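Local coordinates for HydG protein (Carboxydothermus hydrogenoformans, PDB 4RTB) that is a radical SAM enzyme that takes part in [FeFe]-hydrogenase maturation as a CO/CN synthase, carrying a [4Fe-4S] cluster and binding S-adenosylmethionine, at residues I35-K38 / V39-N42; G263-A266 / H267-L271; Y299-D303 / H304-K308. All coordinates share one frame; numbering follows the deposited sequence.

In the fold
Three local contacts, each along one continuous run of chain, lie at different points along three different helices. Interaction 2 is buried in the middle of helix 257-275, where the main-chain bonds repeat regularly and the side chains leave for other elements. Interactions 1 and 3 lie at the surface, at helix ends: 35-42 closes helix 23-39 with a mix of sound and weak bonds and an arginine folded back on the main chain, while 299-308 opens helix 303-316 with a serine cap. Helix 23-39 also lies against interaction 2, through Ile25, and residues of helix 303-316 touch Val264 and Ile265. The centres are about 20 to 22 Å apart, and no two of the contacts touch.

Interaction 1 (I35-K38 / V39-N42); sequences IVNK and VNRN
Arg41 folds back over the last turn of the helix and lays its side chain along the main chain of Asn37 and Lys38. Its CB stands 4.0 Å from Lys38 O and CG 3.1 Å from it, and CD lies near both Lys38 O and Asn37 O. Bends at chi2 (-100°) and chi3 (-137°) turn the chain back, carrying NE and CZ over the Lys38 backbone, whose CA sits above one face of the guanidinium, offset toward its rim. At the tip, Arg41 NH1 gives Asn37 O a weak hydrogen bond of 3.3 Å. This is the C-terminal end of helix 23-39, running into the loop before helix 43-56. Val39 N still makes the i to i-4 bond to Ile35 O, at 2.9 Å and nearly straight, whereas Arg41 N reaches back only three residues, to Lys38 O at 3.0 Å. Asn37 O also receives a weak bond from Asn40 N. On another side of the turn, Ile35 CG2 and Val39 CG2 lie side by side, 4.0 Å apart. Val39 packs on Ile67 and Asn40 on Ala70 of helix 62-70, and Asn40 OD1 takes a weak hydrogen bond from Asn71 ND2.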
loop_
_atom_site.group_PDB
_atom_site.type_symbol
_atom_site.label_atom_id
_atom_site.label_comp_id
_atom_site.label_asym_id
_atom_site.label_seq_id
_atom_site.Cartn_x
_atom_site.Cartn_y
_atom_site.Cartn_z
ATOM N N ILE A 35 3.447 -27.593 6.279
ATOM C CA ILE A 35 4.769 -27.873 6.829
ATOM C C ILE A 35 5.038 -27.031 8.067
ATOM O O ILE A 35 5.291 -27.572 9.148
ATOM C CB ILE A 35 5.882 -27.615 5.796
ATOM C CG1 ILE A 35 5.714 -28.535 4.585
ATOM C CG2 ILE A 35 7.246 -27.823 6.426
ATOM C CD1 ILE A 35 6.764 -28.328 3.513
ATOM N N VAL A 36 4.958 -25.713 7.897
ATOM C CA VAL A 36 5.112 -24.763 8.992
ATOM C C VAL A 36 4.359 -25.204 10.245
ATOM O O VAL A 36 4.937 -25.247 11.335
ATOM C CB VAL A 36 4.625 -23.357 8.585
ATOM C CG1 VAL A 36 4.637 -22.423 9.781
ATOM C CG2 VAL A 36 5.478 -22.795 7.457
ATOM N N ASN A 37 3.089 -25.573 10.083
ATOM C CA ASN A 37 2.276 -25.950 11.233
ATOM C C ASN A 37 2.834 -27.168 11.968
ATOM O O ASN A 37 2.844 -27.196 13.197
ATOM C CB ASN A 37 0.828 -26.197 10.809
ATOM C CG ASN A 37 0.068 -24.902 10.564
ATOM O OD1 ASN A 37 -0.325 -24.211 11.504
ATOM N ND2 ASN A 37 -0.144 -24.572 9.297
ATOM N N LYS A 38 3.316 -28.163 11.228
ATOM C CA LYS A 38 4.027 -29.264 11.871
ATOM C C LYS A 38 5.203 -28.688 12.652
ATOM O O LYS A 38 5.334 -28.894 13.866
ATOM C CB LYS A 38 4.515 -30.294 10.852
ATOM C CG LYS A 38 3.427 -31.189 10.278
ATOM C CD LYS A 38 3.947 -32.606 10.075
ATOM C CE LYS A 38 5.274 -32.607 9.328
ATOM N NZ LYS A 38 5.953 -33.932 9.402
ATOM N N VAL A 39 6.020 -27.905 11.956
ATOM C CA VAL A 39 7.188 -27.287 12.566
ATOM C C VAL A 39 6.777 -26.396 13.748
ATOM O O VAL A 39 7.603 -26.068 14.600
ATOM C CB VAL A 39 7.988 -26.476 11.518
ATOM C CG1 VAL A 39 9.285 -25.971 12.095
ATOM C CG2 VAL A 39 8.278 -27.342 10.301
ATOM N N ASN A 40 5.496 -26.037 13.830
ATOM C CA ASN A 40 5.031 -25.218 14.945
ATOM C C ASN A 40 5.132 -25.917 16.304
ATOM O O ASN A 40 5.245 -25.238 17.324
ATOM C CB ASN A 40 3.585 -24.760 14.723
ATOM C CG ASN A 40 3.482 -23.294 14.335
ATOM O OD1 ASN A 40 4.487 -22.637 14.060
ATOM N ND2 ASN A 40 2.258 -22.775 14.308
ATOM N N ARG A 41 5.099 -27.250 16.348
ATOM C CA ARG A 41 5.119 -27.887 17.671
ATOM C C ARG A 41 6.512 -28.316 18.152
ATOM O O ARG A 41 6.679 -28.646 19.328
ATOM C CB ARG A 41 4.159 -29.087 17.729
ATOM C CG ARG A 41 4.059 -29.929 16.474
ATOM C CD ARG A 41 2.819 -29.566 15.664
ATOM N NE ARG A 41 2.138 -30.753 15.153
ATOM C CZ ARG A 41 1.111 -30.727 14.309
ATOM N NH1 ARG A 41 0.641 -29.568 13.864
ATOM N NH2 ARG A 41 0.557 -31.861 13.903
ATOM N N ASN A 42 7.509 -28.299 17.270
ATOM C CA ASN A 42 8.896 -28.480 17.713
ATOM C C ASN A 42 9.819 -27.369 17.195
ATOM O O ASN A 42 10.897 -27.644 16.663
ATOM C CB ASN A 42 9.430 -29.857 17.286
ATOM C CG ASN A 42 9.582 -29.993 15.776
ATOM O OD1 ASN A 42 8.897 -29.318 15.004
ATOM N ND2 ASN A 42 10.489 -30.865 15.352
#

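Interaction 2 (G263-A266 / H267-L271); sequences GVIA and HADYL
His267 N and Gly263 O meet at 2.9 Å in the first of four successive i to i-4 hydrogen bonds. Ala268 N to Val264 O is the straightest, with an N-H...O angle of 171°; Asp269 N to Ile265 O and Tyr270 N to Ala266 O follow, each again 2.9 Å long. The side chains meet the preceding turn mainly through their first carbons. His267 CB lies 3.3 Å from both Val264 O and Gly263 O, and Tyr270 CB is 3.4 Å from Ala266 O. Asp269 CB, directed back at the earlier turn, sits beside Ile265 O and Ala266 O, with its carboxylate on the exposed side of the helix.

Beyond CB the two aromatic residues turn away from this turn. In His267, CG is anti to the backbone N (chi1 -162°), which carries the imidazole off the helix to Tyr211, where ND1 hydrogen-bonds with OH; the two rings meet steeply, their planes about 80° apart. Tyr270 takes a similar first torsion and delivers its hydroxyl to Glu236 OE1. Both rest on Ile25 of helix 23-39, as does Ala266, and His267 also touches Ile248 of strand 246-249. Val264 and Ile265 pack on Leu313 and Met316 of helix 303-316. The His267 side chain lies about 8 Å from that of Arg231, a residue that binds S-adenosylmethionine. Helix 257-275 is the crossover helix of a right-handed beta-alpha-beta unit, linking parallel strands 246-249 and 281-283 in the barrel-like fold of radical SAM enzymes.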
loop_
_atom_site.group_PDB
_atom_site.type_symbol
_atom_site.label_atom_id
_atom_site.label_comp_id
_atom_site.label_asym_id
_atom_site.label_seq_id
_atom_site.Cartn_x
_atom_site.Cartn_y
_atom_site.Cartn_z
ATOM N N GLY A 263 1.208 -16.265 1.242
ATOM C CA GLY A 263 0.664 -16.110 -0.094
ATOM C C GLY A 263 1.171 -14.890 -0.837
ATOM O O GLY A 263 1.441 -14.963 -2.036
ATOM N N VAL A 264 1.294 -13.768 -0.135
ATOM C CA VAL A 264 1.793 -12.546 -0.757
ATOM C C VAL A 264 3.225 -12.722 -1.250
ATOM O O VAL A 264 3.545 -12.403 -2.399
ATOM C CB VAL A 264 1.736 -11.357 0.214
ATOM C CG1 VAL A 264 2.473 -10.164 -0.368
ATOM C CG2 VAL A 264 0.297 -10.999 0.520
ATOM N N ILE A 265 4.083 -13.236 -0.376
ATOM C CA ILE A 265 5.478 -13.458 -0.724
ATOM C C ILE A 265 5.591 -14.453 -1.876
ATOM O O ILE A 265 6.382 -14.253 -2.800
ATOM C CB ILE A 265 6.289 -13.964 0.485
ATOM C CG1 ILE A 265 6.140 -12.994 1.661
ATOM C CG2 ILE A 265 7.754 -14.125 0.113
ATOM C CD1 ILE A 265 6.879 -13.424 2.906
ATOM N N ALA A 266 4.785 -15.510 -1.827
ATOM C CA ALA A 266 4.756 -16.490 -2.910
ATOM C C ALA A 266 4.349 -15.836 -4.227
ATOM O O ALA A 266 4.884 -16.163 -5.289
ATOM C CB ALA A 266 3.807 -17.629 -2.570
ATOM N N HIS A 267 3.405 -14.906 -4.141
ATOM C CA HIS A 267 2.877 -14.204 -5.303
ATOM C C HIS A 267 3.944 -13.324 -5.949
ATOM O O HIS A 267 4.175 -13.397 -7.162
ATOM C CB HIS A 267 1.663 -13.364 -4.894
ATOM C CG HIS A 267 0.794 -12.957 -6.039
ATOM N ND1 HIS A 267 -0.389 -12.259 -5.868
ATOM C CD2 HIS A 267 0.920 -13.143 -7.374
ATOM C CE1 HIS A 267 -0.941 -12.036 -7.040
ATOM N NE2 HIS A 267 -0.165 -12.561 -7.977
ATOM N N ALA A 268 4.596 -12.498 -5.133
ATOM C CA ALA A 268 5.676 -11.636 -5.613
ATOM C C ALA A 268 6.826 -12.458 -6.191
ATOM O O ALA A 268 7.389 -12.110 -7.236
ATOM C CB ALA A 268 6.172 -10.742 -4.495
ATOM N N ASP A 269 7.173 -13.541 -5.499
ATOM C CA ASP A 269 8.138 -14.513 -5.999
ATOM C C ASP A 269 7.776 -14.956 -7.410
ATOM O O ASP A 269 8.592 -14.868 -8.334
ATOM C CB ASP A 269 8.200 -15.732 -5.076
ATOM C CG ASP A 269 9.445 -15.757 -4.214
ATOM O OD1 ASP A 269 9.875 -14.682 -3.746
ATOM O OD2 ASP A 269 9.989 -16.861 -3.997
ATOM N N TYR A 270 6.540 -15.432 -7.554
ATOM C CA TYR A 270 6.023 -15.915 -8.828
ATOM C C TYR A 270 6.155 -14.872 -9.929
ATOM O O TYR A 270 6.670 -15.169 -11.009
ATOM C CB TYR A 270 4.558 -16.337 -8.685
ATOM C CG TYR A 270 3.862 -16.612 -10.002
ATOM C CD1 TYR A 270 3.122 -15.623 -10.640
ATOM C CD2 TYR A 270 3.941 -17.861 -10.605
ATOM C CE1 TYR A 270 2.488 -15.867 -11.842
ATOM C CE2 TYR A 270 3.305 -18.115 -11.807
ATOM C CZ TYR A 270 2.579 -17.115 -12.420
ATOM O OH TYR A 270 1.942 -17.356 -13.618
ATOM N N LEU A 271 5.680 -13.660 -9.657
ATOM C CA LEU A 271 5.779 -12.576 -10.629
ATOM C C LEU A 271 7.227 -12.332 -11.049
ATOM O O LEU A 271 7.524 -12.222 -12.243
ATOM C CB LEU A 271 5.175 -11.286 -10.069
ATOM C CG LEU A 271 3.716 -10.954 -10.410
ATOM C CD1 LEU A 271 3.203 -11.787 -11.584
ATOM C CD2 LEU A 271 2.809 -11.097 -9.198
#

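Interaction 3 (Y299-D303 / H304-K308); sequences YKISD and HKFKK
Ser302 O accepts the shortest hydrogen bond of this contact, from Phe306 N at 2.8 Å, the first i to i-4 link of helix 303-316. Ser302 is the N-cap of that helix: its OG accepts from Lys305 N at 3.2 Å, with an N-H...O angle of 158°. A chi1 of 71° sets the hydroxyl between the backbone N and the carbonyl carbon, facing the first turn, where it also lies beside Lys305 CB. Without OG, as with an alanine here, the Lys305 N-H would probably lose its capping partner. Lys307 N makes the next i to i-4 bond, nearly straight, to Asp303 O, and Lys307 CD bends back to 3.2 Å from Asp303 O. Polar ends reach further out: Asp303 OD1 forms a salt bridge with Arg286 NH1, His304 NE2 hydrogen-bonds Asp77 OD2, and Lys305 makes a cation-pi contact with Phe69. Phe306, buried against Leu336 of helix 330-339, has its side chain about 7 Å from that of Lys288, a residue that binds S-adenosylmethionine. From the loop before the cap, Ile301 CG2 approaches the Phe306 ring obliquely, 4.2 Å from CD1.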
loop_
_atom_site.group_PDB
_atom_site.type_symbol
_atom_site.label_atom_id
_atom_site.label_comp_id
_atom_site.label_asym_id
_atom_site.label_seq_id
_atom_site.Cartn_x
_atom_site.Cartn_y
_atom_site.Cartn_z
ATOM N N TYR A 299 -10.431 -13.035 12.442
ATOM C CA TYR A 299 -9.081 -13.319 12.903
ATOM C C TYR A 299 -8.479 -12.017 13.414
ATOM O O TYR A 299 -8.104 -11.142 12.632
ATOM C CB TYR A 299 -8.226 -13.932 11.791
ATOM C CG TYR A 299 -8.265 -15.448 11.755
ATOM C CD1 TYR A 299 -7.328 -16.202 12.449
ATOM C CD2 TYR A 299 -9.242 -16.123 11.031
ATOM C CE1 TYR A 299 -7.359 -17.589 12.421
ATOM C CE2 TYR A 299 -9.282 -17.508 10.998
ATOM C CZ TYR A 299 -8.339 -18.236 11.694
ATOM O OH TYR A 299 -8.375 -19.612 11.663
ATOM N N LYS A 300 -8.424 -11.886 14.736
ATOM C CA LYS A 300 -7.925 -10.675 15.371
ATOM C C LYS A 300 -6.443 -10.484 15.089
ATOM O O LYS A 300 -5.608 -11.248 15.571
ATOM C CB LYS A 300 -8.172 -10.723 16.879
ATOM N N ILE A 301 -6.118 -9.466 14.298
ATOM C CA ILE A 301 -4.725 -9.154 14.006
ATOM C C ILE A 301 -4.143 -8.250 15.085
ATOM O O ILE A 301 -4.427 -7.052 15.118
ATOM C CB ILE A 301 -4.564 -8.465 12.641
ATOM C CG1 ILE A 301 -5.351 -9.213 11.570
ATOM C CG2 ILE A 301 -3.093 -8.381 12.268
ATOM C CD1 ILE A 301 -4.907 -10.634 11.388
ATOM N N SER A 302 -3.330 -8.823 15.967
ATOM C CA SER A 302 -2.738 -8.043 17.047
ATOM C C SER A 302 -1.687 -7.085 16.500
ATOM O O SER A 302 -1.081 -7.340 15.458
ATOM C CB SER A 302 -2.126 -8.960 18.109
ATOM O OG SER A 302 -0.945 -9.590 17.636
ATOM N N ASP A 303 -1.495 -5.973 17.207
ATOM C CA ASP A 303 -0.522 -4.953 16.823
ATOM C C ASP A 303 0.869 -5.544 16.660
ATOM O O ASP A 303 1.577 -5.249 15.691
ATOM C CB ASP A 303 -0.487 -3.831 17.862
ATOM C CG ASP A 303 -1.630 -2.853 17.700
ATOM O OD1 ASP A 303 -1.861 -2.392 16.564
ATOM O OD2 ASP A 303 -2.299 -2.546 18.707
ATOM N N HIS A 304 1.251 -6.378 17.620
ATOM C CA HIS A 304 2.538 -7.052 17.584
ATOM C C HIS A 304 2.683 -7.894 16.320
ATOM O O HIS A 304 3.665 -7.767 15.581
ATOM C CB HIS A 304 2.712 -7.930 18.823
ATOM C CG HIS A 304 4.063 -8.558 18.924
ATOM N ND1 HIS A 304 5.180 -7.854 19.317
ATOM C CD2 HIS A 304 4.481 -9.821 18.672
ATOM C CE1 HIS A 304 6.228 -8.657 19.310
ATOM N NE2 HIS A 304 5.831 -9.856 18.922
ATOM N N LYS A 305 1.696 -8.748 16.077
ATOM C CA LYS A 305 1.715 -9.616 14.908
ATOM C C LYS A 305 1.721 -8.793 13.624
ATOM O O LYS A 305 2.379 -9.161 12.660
ATOM C CB LYS A 305 0.524 -10.575 14.926
ATOM C CG LYS A 305 0.925 -12.044 14.950
ATOM C CD LYS A 305 0.086 -12.833 15.943
ATOM C CE LYS A 305 0.429 -14.317 15.903
ATOM N NZ LYS A 305 1.883 -14.568 16.109
ATOM N N PHE A 306 1.004 -7.675 13.625
ATOM C CA PHE A 306 1.000 -6.757 12.488
ATOM C C PHE A 306 2.412 -6.256 12.180
ATOM O O PHE A 306 2.888 -6.338 11.034
ATOM C CB PHE A 306 0.073 -5.574 12.766
ATOM C CG PHE A 306 -0.391 -4.862 11.532
ATOM C CD1 PHE A 306 -0.613 -5.561 10.357
ATOM C CD2 PHE A 306 -0.606 -3.493 11.543
ATOM C CE1 PHE A 306 -1.045 -4.910 9.217
ATOM C CE2 PHE A 306 -1.034 -2.835 10.408
ATOM C CZ PHE A 306 -1.255 -3.544 9.241
ATOM N N LYS A 307 3.073 -5.740 13.217
ATOM C CA LYS A 307 4.458 -5.295 13.107
ATOM C C LYS A 307 5.322 -6.429 12.560
ATOM O O LYS A 307 6.223 -6.202 11.747
ATOM C CB LYS A 307 4.975 -4.812 14.465
ATOM C CG LYS A 307 4.290 -3.542 14.968
ATOM C CD LYS A 307 4.109 -3.531 16.488
ATOM C CE LYS A 307 5.411 -3.275 17.233
ATOM N NZ LYS A 307 5.178 -3.124 18.701
ATOM N N LYS A 308 5.021 -7.652 12.987
ATOM C CA LYS A 308 5.688 -8.833 12.449
ATOM C C LYS A 308 5.448 -9.020 10.950
ATOM O O LYS A 308 6.359 -9.424 10.224
ATOM C CB LYS A 308 5.237 -10.087 13.194
ATOM C CG LYS A 308 6.187 -10.546 14.273
ATOM C CD LYS A 308 5.759 -11.893 14.809
ATOM C CE LYS A 308 6.850 -12.518 15.644
ATOM N NZ LYS A 308 6.415 -13.833 16.179
#